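Local coordinates for fervidolysin (Fervidobacterium pennivorans, PDB 1R6V), which degrades keratin into peptides as a subtilisin-like serine protease, allowing the bacterium to grow on native feathers, at residues A[451-456]-A[549-554]; A[500-505]-A[536-541]; A[466-471]-A[480-485]; A[447-452]-A[487-492]. The protein carries 1 engineered substitution. All blocks are in the same frame, centred on the assembly; numbering follows the deposited sequence.

Contact 1. Residues A[451-456]-A[549-554]; sequences QVVVTD and QLNVNF
Val454 CG1 sits over one face of the Phe554 ring, 3.8 Å from the ring centroid and only 6° off the normal. This is a CH-pi contact made over the middle of the ring. CG1 reaches it because it stands anti to the Val454 backbone N (chi1 -173°). The other branch, Val454 CG2, packs alongside Val552 CB at 4.1 Å. Further back, Val452 CG1 meets Val552 CG2 at 4.1 Å, and Val452 CG2 lies beside Leu550 CB. On the reverse face Val453 CG2 touches Gln549 CG at 4.0 Å.

The backbones hold these groups in register. Strands 451-455 and 549-553 run parallel, their axes 4.7 Å apart at closest approach. Five hydrogen bonds link them. Val453 bonds through its N to Leu550 O and through its O to Val552 N, so it straddles Asn551, as in a regular parallel ladder. Val552 N to Val453 O is 2.8 Å, at a straight 171°. The last bond, Phe554 N to Thr455 O at 2.9 Å, fixes the backbone that carries the ring.

Farther out, Phe669 packs edge-to-face with Phe554. Asp456 OD1 is hydrogen-bonded to Asn460 N, and Asp456 OD2 to Ser602 OG. Phe669 and Ser602 belong to the second beta-sandwich domain, so this end meets that domain. With an alanine in place of Phe554, Val454 CG1 and Phe669 would probably lose their shared aromatic partner, opening a gap at this junction. The face of Val452, Val454, Leu550 and Val552 is buried against strands 466-471 and 535-543. The face of Gln451, Val453, Thr455 and Asn553 is more polar and exposed, consistent with an outer layer of the Ig-like sandwich.

Contact 2. Residues A[500-505]-A[536-541]; sequences IFVGGP and ASFVGF
The Phe538 ring is met at its edge by Ile500 O, 3.7 Å from Phe538 CD1, and by Val502 CG2, 4.3 Å from Phe538 CE1. The Phe541 ring meets Ile500 CD1 at a slant, the methyl 3.7 Å from Phe541 CD2. On the reverse side Ser537 CB lies at an oblique angle to the Phe501 ring.

The two segments form an antiparallel ladder at one margin of a four-stranded sheet in the Ig-like sandwich. Ile500 with Phe538 and Val502 with Ala536 are hydrogen-bonded pairs. Phe501 with Ser537 is the non-hydrogen-bonded pair between them. Beyond Phe538 the chain turns a corner, and Gly540 and Phe541 both face Tyr498 in a G1 beta bulge. Gly540 N is hydrogen-bonded to Asp499 OD1. Phe541 CG stands anti to its own nitrogen (chi1 -175°), which sets the ring obliquely beside Ile500 CD1.

Ile500, Val502, Ala536 and Phe538 face the sandwich interior, where Phe538 packs on Leu550 and Val552. The ladder bonds differ in approach. Phe538 N reaches Ile500 O in the carbonyl plane at 2.8 Å, whereas Ile500 N meets Phe538 O at 3.0 Å from 39° above the carbonyl plane of Phe538.

Contact 3. Residues A[466-471]-A[480-485]; sequences VFVSMM and AKTGPD
Thr482 lies obliquely across Val466, its CG2 3.9 Å from Val466 CB and 3.6 Å from Val466 O. The pair closes the open end of a beta hairpin made by strands 466-471 and 478-481. Thr482 OG1 is placed between its own N and carbonyl carbon (chi1 60°), which aims it at the neighbouring backbone. There it accepts the hydrogen bond of Val466 N at 2.8 Å, fairly straight at 163°. The same oxygen is also hydrogen-bonded to Val463 O, so two backbone groups near the start of strand 466-471 grip one buried hydroxyl. Thr482 N returns a bond to Val466 O, in the carbonyl plane.

An alanine here would remove the hydroxyl and is likely to leave Val466 N and Val463 O without this partner, with a gap beside Val466 where the methyl had packed.

The hairpin continues through the non-hydrogen-bonded pair of Phe467 and Lys481. The Lys481 chain is bent at chi3 (83°), and its CE stays 4.5 Å from Phe467 CD2, slantwise to the ring. Lys481 NZ has a long, weak ion pair with Asp506. Next come Val468 and Ala480, a hydrogen-bonded pair. Their side chains point into the sandwich and pack on Phe490 of the other sheet.

Outside, Tyr273 and Tyr275 of the catalytic domain bond through their hydroxyls to Lys481 N and Thr482 O. The hairpin thus also faces the protease. Within it, the Val468 and Thr482 side chains cross at about a right angle, with Val468 CG2 4.2 Å from Thr482 CG2, and Val468 N meets Ala480 O at 2.9 Å.

Contact 4. Residues A[447-452]-A[487-492]; sequences VEEFQV and IARFPH
Glu449 and Arg489 form a salt bridge in which two guanidinium nitrogens grip one oxygen. Arg489 NH2 reaches Glu449 OE2 at 2.7 Å, on the syn lone pair of OE2. Arg489 NE bonds to the same Glu449 OE2 at 3.1 Å, but from above the carboxylate plane. OE2 lies close to the guanidinium plane, while the two flat groups stand 76° apart. A bend at chi3 of Arg489 (74°) turns this side of the group toward Glu449. Beside it, the Gln451 amide packs on Ile487 CG2, 3.7 Å from Gln451 CD.

At the corner of the chain, His492 N is hydrogen-bonded to Glu448 O at 2.9 Å. Glu448 O also lies over one face of the His492 ring, toward its rim.

On the inner face Phe450 and Phe490 lie side by side, with Phe450 CD2 4.1 Å from Phe490 CD1. Val452 CG2 slants across to Phe490 CE1 at 4.1 Å. Five backbone bonds tie the antiparallel strands.

This inner face packs on Val468 and Met470 of strand 466-471. The other side meets the catalytic domain: Pro491 rests on helix 275-286, Lys278 NZ bonds to Arg489 O, and His492 ND1 is hydrogen-bonded to Trp404 N of helix 403-413.

All four contacts belong to one beta-sandwich. Contacts 1 and 4 share strand 446-455, which has a parallel neighbour on one side and an antiparallel one on the other. Contacts 2 and 3 build the facing antiparallel sheet, joined where Phe501 and Gly503 bond to Ser469 and Phe467. The two sheets meet through apolar side chains: Val452 on Val468, Val552 on Phe538, Met470 on Phe490. Contact 3 is the buried one; the others are partly buried. Chemistry follows place. Contact 4 carries the salt bridge and, with contact 3, faces the protease. Contact 1 reaches the second sandwich domain, and contact 2 is an edge ladder of backbone bonds with three phenylalanine rings around it.

Contact 1. Residues A[451-456]-A[549-554]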
loop_
_atom_site.group_PDB
_atom_site.type_symbol
_atom_site.label_atom_id
_atom_site.label_comp_id
_atom_site.label_asym_id
_atom_site.label_seq_id
_atom_site.Cartn_x
_atom_site.Cartn_y
_atom_site.Cartn_z
ATOM N N GLN A 451 -12.436 -10.135 -4.932
ATOM C CA GLN A 451 -11.374 -10.744 -4.124
ATOM C C GLN A 451 -10.790 -11.956 -4.808
ATOM O O GLN A 451 -11.483 -12.657 -5.545
ATOM C CB GLN A 451 -11.902 -11.190 -2.762
ATOM C CG GLN A 451 -12.364 -10.071 -1.845
ATOM C CD GLN A 451 -12.717 -10.573 -0.455
ATOM O OE1 GLN A 451 -13.110 -11.728 -0.283
ATOM N NE2 GLN A 451 -12.587 -9.703 0.543
ATOM N N VAL A 452 -9.499 -12.190 -4.581
ATOM C CA VAL A 452 -8.840 -13.378 -5.098
ATOM C C VAL A 452 -8.388 -14.057 -3.804
ATOM O O VAL A 452 -7.694 -13.452 -2.988
ATOM C CB VAL A 452 -7.628 -13.058 -6.023
ATOM C CG1 VAL A 452 -6.931 -14.365 -6.438
ATOM C CG2 VAL A 452 -8.116 -12.329 -7.296
ATOM N N VAL A 453 -8.842 -15.287 -3.600
ATOM C CA VAL A 453 -8.512 -16.048 -2.399
ATOM C C VAL A 453 -7.634 -17.225 -2.804
ATOM O O VAL A 453 -8.085 -18.107 -3.529
ATOM C CB VAL A 453 -9.785 -16.601 -1.723
ATOM C CG1 VAL A 453 -9.432 -17.214 -0.372
ATOM C CG2 VAL A 453 -10.824 -15.486 -1.549
ATOM N N VAL A 454 -6.385 -17.232 -2.339
ATOM C CA VAL A 454 -5.436 -18.310 -2.670
ATOM C C VAL A 454 -5.266 -19.196 -1.437
ATOM O O VAL A 454 -4.968 -18.695 -0.360
ATOM C CB VAL A 454 -4.054 -17.726 -3.068
ATOM C CG1 VAL A 454 -3.118 -18.842 -3.571
ATOM C CG2 VAL A 454 -4.230 -16.652 -4.141
ATOM N N THR A 455 -5.459 -20.505 -1.598
ATOM C CA THR A 455 -5.340 -21.444 -0.480
ATOM C C THR A 455 -4.499 -22.634 -0.910
ATOM O O THR A 455 -4.056 -22.696 -2.054
ATOM C CB THR A 455 -6.709 -22.003 -0.053
ATOM O OG1 THR A 455 -7.309 -22.675 -1.168
ATOM C CG2 THR A 455 -7.630 -20.891 0.413
ATOM N N ASP A 456 -4.276 -23.568 0.012
ATOM C CA ASP A 456 -3.526 -24.771 -0.329
ATOM C C ASP A 456 -4.472 -25.661 -1.134
ATOM O O ASP A 456 -5.618 -25.284 -1.394
ATOM C CB ASP A 456 -2.999 -25.492 0.930
ATOM C CG ASP A 456 -4.074 -25.782 1.956
ATOM O OD1 ASP A 456 -5.274 -25.671 1.652
ATOM O OD2 ASP A 456 -3.709 -26.149 3.092
ATOM N N GLN A 549 -15.488 -12.959 -6.843
ATOM C CA GLN A 549 -14.433 -13.707 -6.186
ATOM C C GLN A 549 -13.828 -14.771 -7.077
ATOM O O GLN A 549 -14.540 -15.444 -7.818
ATOM C CB GLN A 549 -14.982 -14.372 -4.929
ATOM C CG GLN A 549 -13.906 -15.011 -4.075
ATOM C CD GLN A 549 -14.452 -15.513 -2.765
ATOM O OE1 GLN A 549 -14.677 -16.706 -2.594
ATOM N NE2 GLN A 549 -14.679 -14.598 -1.833
ATOM N N LEU A 550 -12.509 -14.915 -6.994
ATOM C CA LEU A 550 -11.777 -15.924 -7.759
ATOM C C LEU A 550 -11.027 -16.738 -6.712
ATOM O O LEU A 550 -10.282 -16.174 -5.912
ATOM C CB LEU A 550 -10.764 -15.266 -8.698
ATOM C CG LEU A 550 -10.185 -16.035 -9.895
ATOM C CD1 LEU A 550 -8.729 -15.680 -10.037
ATOM C CD2 LEU A 550 -10.359 -17.526 -9.759
ATOM N N ASN A 551 -11.238 -18.051 -6.709
ATOM C CA ASN A 551 -10.572 -18.925 -5.749
ATOM C C ASN A 551 -9.461 -19.666 -6.466
ATOM O O ASN A 551 -9.673 -20.222 -7.543
ATOM C CB ASN A 551 -11.556 -19.945 -5.159
ATOM C CG ASN A 551 -12.732 -19.291 -4.468
ATOM O OD1 ASN A 551 -12.564 -18.553 -3.502
ATOM N ND2 ASN A 551 -13.939 -19.557 -4.968
ATOM N N VAL A 552 -8.276 -19.671 -5.863
ATOM C CA VAL A 552 -7.120 -20.337 -6.440
ATOM C C VAL A 552 -6.608 -21.369 -5.437
ATOM O O VAL A 552 -6.468 -21.078 -4.246
ATOM C CB VAL A 552 -5.997 -19.311 -6.750
ATOM C CG1 VAL A 552 -4.799 -20.015 -7.359
ATOM C CG2 VAL A 552 -6.517 -18.233 -7.696
ATOM N N ASN A 553 -6.359 -22.584 -5.913
ATOM C CA ASN A 553 -5.864 -23.641 -5.042
ATOM C C ASN A 553 -4.481 -24.080 -5.495
ATOM O O ASN A 553 -4.321 -24.658 -6.570
ATOM C CB ASN A 553 -6.824 -24.833 -5.060
ATOM C CG ASN A 553 -8.173 -24.497 -4.463
ATOM O OD1 ASN A 553 -8.319 -24.398 -3.246
ATOM N ND2 ASN A 553 -9.167 -24.305 -5.317
ATOM N N PHE A 554 -3.480 -23.783 -4.676
ATOM C CA PHE A 554 -2.110 -24.160 -4.980
ATOM C C PHE A 554 -1.910 -25.639 -4.643
ATOM O O PHE A 554 -2.638 -26.207 -3.825
ATOM C CB PHE A 554 -1.127 -23.318 -4.139
ATOM C CG PHE A 554 -0.779 -21.975 -4.743
ATOM C CD1 PHE A 554 -1.247 -21.608 -6.001
ATOM C CD2 PHE A 554 0.061 -21.096 -4.067
ATOM C CE1 PHE A 554 -0.884 -20.395 -6.584
ATOM C CE2 PHE A 554 0.433 -19.879 -4.643
ATOM C CZ PHE A 554 -0.040 -19.525 -5.906
#

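Contact 2. Residues A[500-505]-A[536-541]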
loop_
_atom_site.group_PDB
_atom_site.type_symbol
_atom_site.label_atom_id
_atom_site.label_comp_id
_atom_site.label_asym_id
_atom_site.label_seq_id
_atom_site.Cartn_x
_atom_site.Cartn_y
_atom_site.Cartn_z
ATOM N N ILE A 500 -5.742 -12.693 -15.181
ATOM C CA ILE A 500 -5.283 -12.651 -13.796
ATOM C C ILE A 500 -4.164 -13.652 -13.547
ATOM O O ILE A 500 -4.332 -14.849 -13.788
ATOM C CB ILE A 500 -6.469 -12.936 -12.837
ATOM C CG1 ILE A 500 -7.574 -11.895 -13.050
ATOM C CG2 ILE A 500 -6.000 -12.857 -11.386
ATOM C CD1 ILE A 500 -8.826 -12.121 -12.201
ATOM N N PHE A 501 -3.026 -13.147 -13.071
ATOM C CA PHE A 501 -1.859 -13.976 -12.775
ATOM C C PHE A 501 -1.595 -13.961 -11.278
ATOM O O PHE A 501 -1.614 -12.909 -10.656
ATOM C CB PHE A 501 -0.638 -13.455 -13.538
ATOM C CG PHE A 501 -0.849 -13.392 -15.025
ATOM C CD1 PHE A 501 -1.466 -12.287 -15.609
ATOM C CD2 PHE A 501 -0.468 -14.454 -15.840
ATOM C CE1 PHE A 501 -1.699 -12.241 -16.981
ATOM C CE2 PHE A 501 -0.698 -14.416 -17.214
ATOM C CZ PHE A 501 -1.314 -13.310 -17.784
ATOM N N VAL A 502 -1.365 -15.139 -10.719
ATOM C CA VAL A 502 -1.127 -15.314 -9.289
ATOM C C VAL A 502 0.247 -15.972 -9.110
ATOM O O VAL A 502 0.543 -16.961 -9.774
ATOM C CB VAL A 502 -2.234 -16.223 -8.709
ATOM C CG1 VAL A 502 -2.086 -16.367 -7.213
ATOM C CG2 VAL A 502 -3.607 -15.640 -9.061
ATOM N N GLY A 503 1.078 -15.425 -8.224
ATOM C CA GLY A 503 2.406 -15.987 -8.012
ATOM C C GLY A 503 2.722 -16.358 -6.571
ATOM O O GLY A 503 2.579 -15.519 -5.683
ATOM N N GLY A 504 3.180 -17.605 -6.395
ATOM C CA GLY A 504 3.523 -18.243 -5.123
ATOM C C GLY A 504 4.008 -17.364 -4.013
ATOM O O GLY A 504 4.288 -16.197 -4.270
ATOM N N PRO A 505 4.163 -17.889 -2.776
ATOM C CA PRO A 505 4.631 -16.970 -1.731
ATOM C C PRO A 505 5.881 -16.233 -2.173
ATOM O O PRO A 505 6.700 -16.781 -2.903
ATOM C CB PRO A 505 4.885 -17.890 -0.529
ATOM C CG PRO A 505 3.947 -19.052 -0.766
ATOM C CD PRO A 505 4.074 -19.270 -2.265
ATOM N N ALA A 536 -0.323 -19.459 -11.207
ATOM C CA ALA A 536 -1.597 -19.787 -11.831
ATOM C C ALA A 536 -1.998 -18.601 -12.691
ATOM O O ALA A 536 -1.692 -17.457 -12.363
ATOM C CB ALA A 536 -2.661 -20.046 -10.771
ATOM N N SER A 537 -2.663 -18.873 -13.806
ATOM C CA SER A 537 -3.103 -17.802 -14.674
ATOM C C SER A 537 -4.535 -18.105 -15.068
ATOM O O SER A 537 -4.896 -19.260 -15.293
ATOM C CB SER A 537 -2.216 -17.710 -15.918
ATOM O OG SER A 537 -2.307 -18.885 -16.693
ATOM N N PHE A 538 -5.356 -17.063 -15.111
ATOM C CA PHE A 538 -6.757 -17.203 -15.482
ATOM C C PHE A 538 -7.011 -16.172 -16.566
ATOM O O PHE A 538 -7.236 -15.001 -16.273
ATOM C CB PHE A 538 -7.650 -16.946 -14.264
ATOM C CG PHE A 538 -7.366 -17.861 -13.107
ATOM C CD1 PHE A 538 -6.315 -17.595 -12.232
ATOM C CD2 PHE A 538 -8.115 -19.022 -12.925
ATOM C CE1 PHE A 538 -6.013 -18.480 -11.190
ATOM C CE2 PHE A 538 -7.823 -19.912 -11.889
ATOM C CZ PHE A 538 -6.768 -19.643 -11.018
ATOM N N VAL A 539 -6.963 -16.618 -17.821
ATOM C CA VAL A 539 -7.146 -15.738 -18.975
ATOM C C VAL A 539 -8.616 -15.445 -19.258
ATOM O O VAL A 539 -9.458 -16.334 -19.182
ATOM C CB VAL A 539 -6.489 -16.370 -20.239
ATOM C CG1 VAL A 539 -6.753 -15.510 -21.470
ATOM C CG2 VAL A 539 -4.997 -16.509 -20.017
ATOM N N GLY A 540 -8.913 -14.189 -19.580
ATOM C CA GLY A 540 -10.285 -13.806 -19.871
ATOM C C GLY A 540 -11.246 -14.013 -18.718
ATOM O O GLY A 540 -12.401 -14.428 -18.911
ATOM N N PHE A 541 -10.785 -13.746 -17.501
ATOM C CA PHE A 541 -11.665 -13.916 -16.353
ATOM C C PHE A 541 -12.564 -12.686 -16.285
ATOM O O PHE A 541 -12.084 -11.563 -16.373
ATOM C CB PHE A 541 -10.872 -14.029 -15.046
ATOM C CG PHE A 541 -11.734 -14.315 -13.850
ATOM C CD1 PHE A 541 -12.066 -15.627 -13.505
ATOM C CD2 PHE A 541 -12.245 -13.275 -13.087
ATOM C CE1 PHE A 541 -12.897 -15.887 -12.415
ATOM C CE2 PHE A 541 -13.072 -13.524 -12.004
ATOM C CZ PHE A 541 -13.401 -14.835 -11.664
#

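Contact 3. Residues A[466-471]-A[480-485]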
loop_
_atom_site.group_PDB
_atom_site.type_symbol
_atom_site.label_atom_id
_atom_site.label_comp_id
_atom_site.label_asym_id
_atom_site.label_seq_id
_atom_site.Cartn_x
_atom_site.Cartn_y
_atom_site.Cartn_z
ATOM N N VAL A 466 1.083 -13.862 -1.655
ATOM C CA VAL A 466 1.003 -14.308 -3.040
ATOM C C VAL A 466 0.649 -13.048 -3.829
ATOM O O VAL A 466 -0.236 -12.278 -3.426
ATOM C CB VAL A 466 -0.093 -15.376 -3.206
ATOM C CG1 VAL A 466 -0.363 -15.634 -4.693
ATOM C CG2 VAL A 466 0.353 -16.674 -2.529
ATOM N N PHE A 467 1.350 -12.815 -4.932
ATOM C CA PHE A 467 1.093 -11.637 -5.751
ATOM C C PHE A 467 -0.088 -11.926 -6.664
ATOM O O PHE A 467 -0.217 -13.029 -7.190
ATOM C CB PHE A 467 2.314 -11.292 -6.609
ATOM C CG PHE A 467 3.620 -11.815 -6.058
ATOM C CD1 PHE A 467 3.999 -13.150 -6.253
ATOM C CD2 PHE A 467 4.481 -10.972 -5.363
ATOM C CE1 PHE A 467 5.224 -13.633 -5.758
ATOM C CE2 PHE A 467 5.702 -11.438 -4.866
ATOM C CZ PHE A 467 6.074 -12.771 -5.065
ATOM N N VAL A 468 -0.964 -10.940 -6.832
ATOM C CA VAL A 468 -2.118 -11.110 -7.707
ATOM C C VAL A 468 -2.129 -9.912 -8.633
ATOM O O VAL A 468 -2.277 -8.760 -8.207
ATOM C CB VAL A 468 -3.442 -11.185 -6.918
ATOM C CG1 VAL A 468 -4.626 -11.324 -7.893
ATOM C CG2 VAL A 468 -3.420 -12.376 -5.976
ATOM N N SER A 469 -1.967 -10.203 -9.917
ATOM C CA SER A 469 -1.896 -9.179 -10.938
ATOM C C SER A 469 -3.081 -9.301 -11.889
ATOM O O SER A 469 -3.280 -10.356 -12.479
ATOM C CB SER A 469 -0.580 -9.374 -11.700
ATOM O OG SER A 469 -0.344 -8.347 -12.632
ATOM N N MET A 470 -3.879 -8.240 -12.017
ATOM C CA MET A 470 -5.034 -8.266 -12.926
ATOM C C MET A 470 -4.619 -7.422 -14.118
ATOM O O MET A 470 -4.531 -6.206 -14.021
ATOM C CB MET A 470 -6.279 -7.681 -12.243
ATOM C CG MET A 470 -6.636 -8.371 -10.920
ATOM S SD MET A 470 -8.092 -7.683 -10.050
ATOM C CE MET A 470 -9.462 -8.058 -11.335
ATOM N N MET A 471 -4.359 -8.083 -15.240
ATOM C CA MET A 471 -3.880 -7.403 -16.428
ATOM C C MET A 471 -4.871 -7.443 -17.583
ATOM O O MET A 471 -5.738 -8.316 -17.644
ATOM C CB MET A 471 -2.564 -8.053 -16.868
ATOM C CG MET A 471 -1.610 -8.360 -15.710
ATOM S SD MET A 471 -0.003 -9.118 -16.227
ATOM C CE MET A 471 0.916 -7.619 -16.473
ATOM N N ALA A 480 -2.213 -6.553 -5.995
ATOM C CA ALA A 480 -2.359 -6.671 -4.546
ATOM C C ALA A 480 -1.698 -7.959 -4.086
ATOM O O ALA A 480 -1.528 -8.900 -4.857
ATOM C CB ALA A 480 -3.826 -6.676 -4.142
ATOM N N LYS A 481 -1.328 -8.003 -2.819
ATOM C CA LYS A 481 -0.697 -9.193 -2.267
ATOM C C LYS A 481 -1.657 -9.847 -1.278
ATOM O O LYS A 481 -2.348 -9.155 -0.530
ATOM C CB LYS A 481 0.587 -8.782 -1.563
ATOM C CG LYS A 481 1.530 -8.030 -2.482
ATOM C CD LYS A 481 2.761 -7.518 -1.756
ATOM C CE LYS A 481 3.819 -8.590 -1.634
ATOM N NZ LYS A 481 5.070 -8.029 -1.039
ATOM N N THR A 482 -1.704 -11.173 -1.251
ATOM C CA THR A 482 -2.616 -11.825 -0.319
ATOM C C THR A 482 -2.158 -11.614 1.116
ATOM O O THR A 482 -0.960 -11.566 1.394
ATOM C CB THR A 482 -2.756 -13.347 -0.583
ATOM O OG1 THR A 482 -1.478 -13.980 -0.445
ATOM C CG2 THR A 482 -3.314 -13.606 -1.996
ATOM N N GLY A 483 -3.126 -11.475 2.017
ATOM C CA GLY A 483 -2.814 -11.291 3.424
ATOM C C GLY A 483 -2.714 -12.640 4.117
ATOM O O GLY A 483 -2.713 -13.686 3.453
ATOM N N PRO A 484 -2.646 -12.659 5.456
ATOM C CA PRO A 484 -2.544 -13.918 6.200
ATOM C C PRO A 484 -3.633 -14.946 5.917
ATOM O O PRO A 484 -3.426 -16.147 6.119
ATOM C CB PRO A 484 -2.552 -13.461 7.657
ATOM C CG PRO A 484 -3.372 -12.207 7.617
ATOM C CD PRO A 484 -2.832 -11.520 6.377
ATOM N N ASP A 485 -4.802 -14.492 5.477
ATOM C CA ASP A 485 -5.879 -15.430 5.189
ATOM C C ASP A 485 -5.961 -15.783 3.712
ATOM O O ASP A 485 -6.945 -16.366 3.265
ATOM C CB ASP A 485 -7.225 -14.887 5.668
ATOM C CG ASP A 485 -7.246 -14.620 7.169
ATOM O OD1 ASP A 485 -6.650 -15.412 7.939
ATOM O OD2 ASP A 485 -7.872 -13.620 7.581
#

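Contact 4. Residues A[447-452]-A[487-492]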
loop_
_atom_site.group_PDB
_atom_site.type_symbol
_atom_site.label_atom_id
_atom_site.label_comp_id
_atom_site.label_asym_id
_atom_site.label_seq_id
_atom_site.Cartn_x
_atom_site.Cartn_y
_atom_site.Cartn_z
ATOM N N VAL A 447 -17.196 -2.638 -9.528
ATOM C CA VAL A 447 -17.725 -3.494 -8.468
ATOM C C VAL A 447 -17.226 -2.947 -7.133
ATOM O O VAL A 447 -16.116 -2.412 -7.036
ATOM C CB VAL A 447 -17.272 -4.973 -8.603
ATOM C CG1 VAL A 447 -17.886 -5.604 -9.850
ATOM C CG2 VAL A 447 -15.759 -5.054 -8.651
ATOM N N GLU A 448 -18.058 -3.066 -6.105
ATOM C CA GLU A 448 -17.671 -2.591 -4.786
ATOM C C GLU A 448 -16.433 -3.325 -4.304
ATOM O O GLU A 448 -15.559 -2.734 -3.670
ATOM C CB GLU A 448 -18.824 -2.785 -3.799
ATOM C CG GLU A 448 -19.912 -1.755 -4.005
ATOM C CD GLU A 448 -21.143 -2.023 -3.175
ATOM O OE1 GLU A 448 -20.997 -2.293 -1.964
ATOM O OE2 GLU A 448 -22.256 -1.948 -3.738
ATOM N N GLU A 449 -16.363 -4.615 -4.618
ATOM C CA GLU A 449 -15.223 -5.417 -4.216
ATOM C C GLU A 449 -15.075 -6.716 -4.986
ATOM O O GLU A 449 -16.048 -7.432 -5.230
ATOM C CB GLU A 449 -15.283 -5.747 -2.718
ATOM C CG GLU A 449 -14.079 -6.572 -2.254
ATOM C CD GLU A 449 -13.702 -6.304 -0.809
ATOM O OE1 GLU A 449 -13.101 -5.242 -0.531
ATOM O OE2 GLU A 449 -14.021 -7.148 0.047
ATOM N N PHE A 450 -13.839 -6.996 -5.383
ATOM C CA PHE A 450 -13.495 -8.241 -6.061
ATOM C C PHE A 450 -12.388 -8.835 -5.191
ATOM O O PHE A 450 -11.508 -8.106 -4.742
ATOM C CB PHE A 450 -12.942 -7.977 -7.467
ATOM C CG PHE A 450 -12.441 -9.211 -8.150
ATOM C CD1 PHE A 450 -13.320 -10.244 -8.479
ATOM C CD2 PHE A 450 -11.079 -9.364 -8.423
ATOM C CE1 PHE A 450 -12.850 -11.418 -9.067
ATOM C CE2 PHE A 450 -10.591 -10.527 -9.010
ATOM C CZ PHE A 450 -11.473 -11.562 -9.335
ATOM N N GLN A 451 -12.436 -10.135 -4.932
ATOM C CA GLN A 451 -11.374 -10.744 -4.124
ATOM C C GLN A 451 -10.790 -11.956 -4.808
ATOM O O GLN A 451 -11.483 -12.657 -5.545
ATOM C CB GLN A 451 -11.902 -11.190 -2.762
ATOM C CG GLN A 451 -12.364 -10.071 -1.845
ATOM C CD GLN A 451 -12.717 -10.573 -0.455
ATOM O OE1 GLN A 451 -13.110 -11.728 -0.283
ATOM N NE2 GLN A 451 -12.587 -9.703 0.543
ATOM N N VAL A 452 -9.499 -12.190 -4.581
ATOM C CA VAL A 452 -8.840 -13.378 -5.098
ATOM C C VAL A 452 -8.388 -14.057 -3.804
ATOM O O VAL A 452 -7.694 -13.452 -2.988
ATOM C CB VAL A 452 -7.628 -13.058 -6.023
ATOM C CG1 VAL A 452 -6.931 -14.365 -6.438
ATOM C CG2 VAL A 452 -8.116 -12.329 -7.296
ATOM N N ILE A 487 -6.268 -13.794 1.207
ATOM C CA ILE A 487 -7.123 -12.932 0.407
ATOM C C ILE A 487 -6.455 -11.664 -0.098
ATOM O O ILE A 487 -5.778 -10.967 0.653
ATOM C CB ILE A 487 -8.389 -12.553 1.208
ATOM C CG1 ILE A 487 -9.133 -13.831 1.607
ATOM C CG2 ILE A 487 -9.286 -11.630 0.374
ATOM C CD1 ILE A 487 -10.175 -13.641 2.688
ATOM N N ALA A 488 -6.631 -11.383 -1.389
ATOM C CA ALA A 488 -6.114 -10.159 -1.993
ATOM C C ALA A 488 -7.427 -9.463 -2.348
ATOM O O ALA A 488 -8.239 -10.013 -3.099
ATOM C CB ALA A 488 -5.305 -10.459 -3.258
ATOM N N ARG A 489 -7.638 -8.274 -1.792
ATOM C CA ARG A 489 -8.878 -7.534 -1.999
ATOM C C ARG A 489 -8.699 -6.390 -2.963
ATOM O O ARG A 489 -7.725 -5.642 -2.874
ATOM C CB ARG A 489 -9.393 -6.951 -0.672
ATOM C CG ARG A 489 -9.479 -7.932 0.480
ATOM C CD ARG A 489 -9.968 -7.226 1.747
ATOM N NE ARG A 489 -11.397 -6.918 1.685
ATOM C CZ ARG A 489 -12.132 -6.522 2.722
ATOM N NH1 ARG A 489 -11.580 -6.375 3.924
ATOM N NH2 ARG A 489 -13.429 -6.284 2.564
ATOM N N PHE A 490 -9.672 -6.240 -3.863
ATOM C CA PHE A 490 -9.648 -5.179 -4.864
ATOM C C PHE A 490 -10.933 -4.359 -4.766
ATOM O O PHE A 490 -11.909 -4.670 -5.432
ATOM C CB PHE A 490 -9.547 -5.795 -6.267
ATOM C CG PHE A 490 -8.257 -6.536 -6.500
ATOM C CD1 PHE A 490 -8.104 -7.853 -6.082
ATOM C CD2 PHE A 490 -7.190 -5.896 -7.113
ATOM C CE1 PHE A 490 -6.896 -8.529 -6.271
ATOM C CE2 PHE A 490 -5.977 -6.558 -7.308
ATOM C CZ PHE A 490 -5.833 -7.875 -6.885
ATOM N N PRO A 491 -10.931 -3.283 -3.968
ATOM C CA PRO A 491 -12.148 -2.479 -3.846
ATOM C C PRO A 491 -12.375 -1.464 -4.943
ATOM O O PRO A 491 -11.437 -0.846 -5.450
ATOM C CB PRO A 491 -11.992 -1.804 -2.485
ATOM C CG PRO A 491 -10.506 -1.655 -2.342
ATOM C CD PRO A 491 -9.905 -2.881 -2.987
ATOM N N HIS A 492 -13.642 -1.323 -5.310
ATOM C CA HIS A 492 -14.046 -0.326 -6.282
ATOM C C HIS A 492 -13.259 -0.293 -7.575
ATOM O O HIS A 492 -12.974 0.771 -8.092
ATOM C CB HIS A 492 -14.018 1.030 -5.580
ATOM C CG HIS A 492 -14.965 1.089 -4.427
ATOM N ND1 HIS A 492 -16.314 1.314 -4.598
ATOM C CD2 HIS A 492 -14.793 0.801 -3.115
ATOM C CE1 HIS A 492 -16.935 1.149 -3.443
ATOM N NE2 HIS A 492 -16.035 0.835 -2.529
#